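Long-range contact in walker-type atpase (Pyrococcus abyssi, PDB 2QEN), which probably binds and hydrolyses ATP as a P-loop ATPase, and is seen with ADP and magnesium, though its cellular role is unknown: residues E119-G124 / D160-L165. The protein carries 1 engineered substitution. Numbering follows the deposited sequence.
Sequences ELNDLG and DSLPNL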
ATOM      1  N   GLU A 119     -25.835  -0.732  -8.222  1.00 30.68           N
ATOM      2  CA  GLU A 119     -25.841  -2.074  -8.809  1.00 31.67           C
ATOM      3  C   GLU A 119     -24.945  -3.087  -8.067  1.00 30.53           C
ATOM      4  O   GLU A 119     -25.324  -4.244  -7.896  1.00 30.09           O
ATOM      5  CB  GLU A 119     -25.474  -2.017 -10.295  1.00 31.97           C
ATOM      6  CG  GLU A 119     -26.550  -1.403 -11.182  1.00 33.48           C
ATOM      7  CD  GLU A 119     -26.141  -1.317 -12.654  1.00 34.72           C
ATOM      8  OE1 GLU A 119     -25.572  -2.304 -13.183  1.00 37.82           O
ATOM      9  OE2 GLU A 119     -26.404  -0.261 -13.289  1.00 40.05           O
ATOM     10  N   LEU A 120     -23.772  -2.646  -7.615  1.00 30.40           N
ATOM     11  CA  LEU A 120     -22.859  -3.505  -6.846  1.00 29.77           C
ATOM     12  C   LEU A 120     -23.407  -3.855  -5.464  1.00 29.64           C
ATOM     13  O   LEU A 120     -23.180  -4.960  -4.978  1.00 29.35           O
ATOM     14  CB  LEU A 120     -21.477  -2.860  -6.703  1.00 29.86           C
ATOM     15  CG  LEU A 120     -20.641  -2.726  -7.973  1.00 29.69           C
ATOM     16  CD1 LEU A 120     -19.317  -2.023  -7.645  1.00 28.18           C
ATOM     17  CD2 LEU A 120     -20.406  -4.085  -8.627  1.00 29.16           C
ATOM     18  N   ASN A 121     -24.118  -2.908  -4.846  1.00 29.88           N
ATOM     19  CA  ASN A 121     -24.844  -3.146  -3.600  1.00 30.07           C
ATOM     20  C   ASN A 121     -26.012  -4.141  -3.781  1.00 30.79           C
ATOM     21  O   ASN A 121     -26.257  -4.969  -2.902  1.00 30.15           O
ATOM     22  CB  ASN A 121     -25.354  -1.823  -3.009  1.00 29.52           C
ATOM     23  CG  ASN A 121     -26.013  -2.008  -1.644  1.00 28.81           C
ATOM     24  OD1 ASN A 121     -25.335  -2.242  -0.646  1.00 29.27           O
ATOM     25  ND2 ASN A 121     -27.337  -1.903  -1.596  1.00 26.48           N
ATOM     26  N   ASP A 122     -26.727  -4.042  -4.908  1.00 31.93           N
ATOM     27  CA  ASP A 122     -27.779  -5.017  -5.293  1.00 32.93           C
ATOM     28  C   ASP A 122     -27.191  -6.424  -5.396  1.00 33.33           C
ATOM     29  O   ASP A 122     -27.819  -7.408  -5.008  1.00 32.88           O
ATOM     30  CB  ASP A 122     -28.400  -4.656  -6.654  1.00 33.59           C
ATOM     31  CG  ASP A 122     -29.270  -3.410  -6.609  1.00 36.04           C
ATOM     32  OD1 ASP A 122     -29.565  -2.902  -5.498  1.00 40.55           O
ATOM     33  OD2 ASP A 122     -29.668  -2.934  -7.698  1.00 37.47           O
ATOM     34  N   LEU A 123     -25.969  -6.501  -5.923  1.00 33.66           N
ATOM     35  CA  LEU A 123     -25.241  -7.756  -6.025  1.00 34.39           C
ATOM     36  C   LEU A 123     -24.860  -8.255  -4.617  1.00 34.22           C
ATOM     37  O   LEU A 123     -24.989  -9.454  -4.309  1.00 33.73           O
ATOM     38  CB  LEU A 123     -24.021  -7.561  -6.934  1.00 34.58           C
ATOM     39  CG  LEU A 123     -23.001  -8.666  -7.217  1.00 36.13           C
ATOM     40  CD1 LEU A 123     -23.701  -9.917  -7.718  1.00 37.36           C
ATOM     41  CD2 LEU A 123     -21.972  -8.172  -8.243  1.00 35.19           C
ATOM     42  N   GLY A 124     -24.440  -7.313  -3.765  1.00 33.82           N
ATOM     43  CA  GLY A 124     -24.152  -7.576  -2.362  1.00 33.33           C
ATOM     44  C   GLY A 124     -25.331  -8.163  -1.607  1.00 33.06           C
ATOM     45  O   GLY A 124     -25.151  -9.008  -0.730  1.00 32.59           O
ATOM     46  N   ASP A 160     -23.650   5.445   4.327  1.00 32.76           N
ATOM     47  CA  ASP A 160     -24.968   5.657   4.909  1.00 32.64           C
ATOM     48  C   ASP A 160     -26.052   4.754   4.326  1.00 32.12           C
ATOM     49  O   ASP A 160     -26.976   4.356   5.039  1.00 32.43           O
ATOM     50  CB  ASP A 160     -25.409   7.111   4.723  1.00 32.97           C
ATOM     51  CG  ASP A 160     -24.529   8.107   5.456  1.00 34.85           C
ATOM     52  OD1 ASP A 160     -23.883   7.764   6.470  1.00 36.08           O
ATOM     53  OD2 ASP A 160     -24.507   9.274   5.017  1.00 38.42           O
ATOM     54  N   SER A 161     -25.955   4.449   3.033  1.00 31.55           N
ATOM     55  CA  SER A 161     -27.116   3.948   2.276  1.00 31.24           C
ATOM     56  C   SER A 161     -26.938   2.623   1.545  1.00 30.54           C
ATOM     57  O   SER A 161     -27.909   2.093   1.011  1.00 30.70           O
ATOM     58  CB  SER A 161     -27.546   4.993   1.251  1.00 31.11           C
ATOM     59  OG  SER A 161     -27.746   6.229   1.885  1.00 33.19           O
ATOM     60  N   LEU A 162     -25.713   2.105   1.480  1.00 29.70           N
ATOM     61  CA  LEU A 162     -25.462   0.838   0.788  1.00 28.99           C
ATOM     62  C   LEU A 162     -24.934  -0.235   1.770  1.00 29.26           C
ATOM     63  O   LEU A 162     -23.738  -0.526   1.797  1.00 29.06           O
ATOM     64  CB  LEU A 162     -24.542   1.071  -0.433  1.00 29.10           C
ATOM     65  CG  LEU A 162     -25.016   2.120  -1.479  1.00 27.62           C
ATOM     66  CD1 LEU A 162     -23.949   2.393  -2.546  1.00 26.55           C
ATOM     67  CD2 LEU A 162     -26.374   1.757  -2.139  1.00 26.21           C
ATOM     68  N   PRO A 163     -25.839  -0.806   2.603  1.00 29.32           N
ATOM     69  CA  PRO A 163     -25.435  -1.737   3.672  1.00 29.16           C
ATOM     70  C   PRO A 163     -24.848  -3.072   3.208  1.00 29.32           C
ATOM     71  O   PRO A 163     -24.186  -3.754   3.990  1.00 29.65           O
ATOM     72  CB  PRO A 163     -26.740  -1.980   4.450  1.00 29.24           C
ATOM     73  CG  PRO A 163     -27.836  -1.649   3.489  1.00 29.22           C
ATOM     74  CD  PRO A 163     -27.302  -0.561   2.609  1.00 28.51           C
ATOM     75  N   ASN A 164     -25.075  -3.455   1.960  1.00 29.11           N
ATOM     76  CA  ASN A 164     -24.467  -4.688   1.459  1.00 28.75           C
ATOM     77  C   ASN A 164     -23.196  -4.437   0.670  1.00 29.42           C
ATOM     78  O   ASN A 164     -22.755  -5.272  -0.115  1.00 29.03           O
ATOM     79  CB  ASN A 164     -25.492  -5.465   0.650  1.00 28.44           C
ATOM     80  CG  ASN A 164     -26.668  -5.863   1.488  1.00 26.35           C
ATOM     81  OD1 ASN A 164     -27.619  -5.101   1.641  1.00 26.23           O
ATOM     82  ND2 ASN A 164     -26.611  -7.057   2.050  1.00 23.71           N
ATOM     83  N   LEU A 165     -22.611  -3.266   0.891  1.00 30.29           N
ATOM     84  CA  LEU A 165     -21.419  -2.877   0.188  1.00 31.79           C
ATOM     85  C   LEU A 165     -20.363  -2.441   1.202  1.00 31.78           C
ATOM     86  O   LEU A 165     -20.643  -1.632   2.090  1.00 31.94           O
ATOM     87  CB  LEU A 165     -21.755  -1.761  -0.796  1.00 32.09           C
ATOM     88  CG  LEU A 165     -20.772  -1.482  -1.930  1.00 34.29           C
ATOM     89  CD1 LEU A 165     -20.769  -2.645  -2.923  1.00 34.22           C
ATOM     90  CD2 LEU A 165     -21.153  -0.163  -2.620  1.00 32.71           C
TER
HETATM   91  O   HOH W   1     -28.973  -2.943   0.592  1.00 23.65           O
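N121, on helix 113-127, reaches into the turn 162-165 and makes the polar part of the contact. The N121 amide is carried off the helix toward the turn by a chi1 of -175°, CG anti to the backbone N; the N121 and L162 side chains cross obliquely. OD1 accepts a weak, bent hydrogen bond from N164 N (2.9 Å, 130° at the hydrogen). The turn is type I, closed by its own bond from L165 N to L162 O (3.1 Å). The other end of the amide uses water: ND2 of N121 donates to a water (2.9 Å) that in turn donates to OD1 of N164 (2.8 Å), while N164 ND2 donates to G128 O, just past the end of helix 113-127. Replacing N121 by an alanine is likely to leave N164 N without this acceptor and the water without its N121 partner, and to open a gap beside L162.

L162 packs against the amide, its CB 3.6 Å from CG of N121. In a separate apolar contact CD1 of L165 meets CB of L120 at 3.9 Å; L120 and L165 both also touch F130 of strand 130-135. Three residues further along the helix from N121, G124 CA gives a CH...O contact to N164 O (3.5 Å); a CB on G124 would point toward the turn and come within about 2.1 Å of N164 O, a clash.

The arrangement joins a helix to the turn linking helix 149-161 to strand 165-171, an alpha-to-beta connection of the parallel P-loop NTPase sheet, well away from the nucleotide.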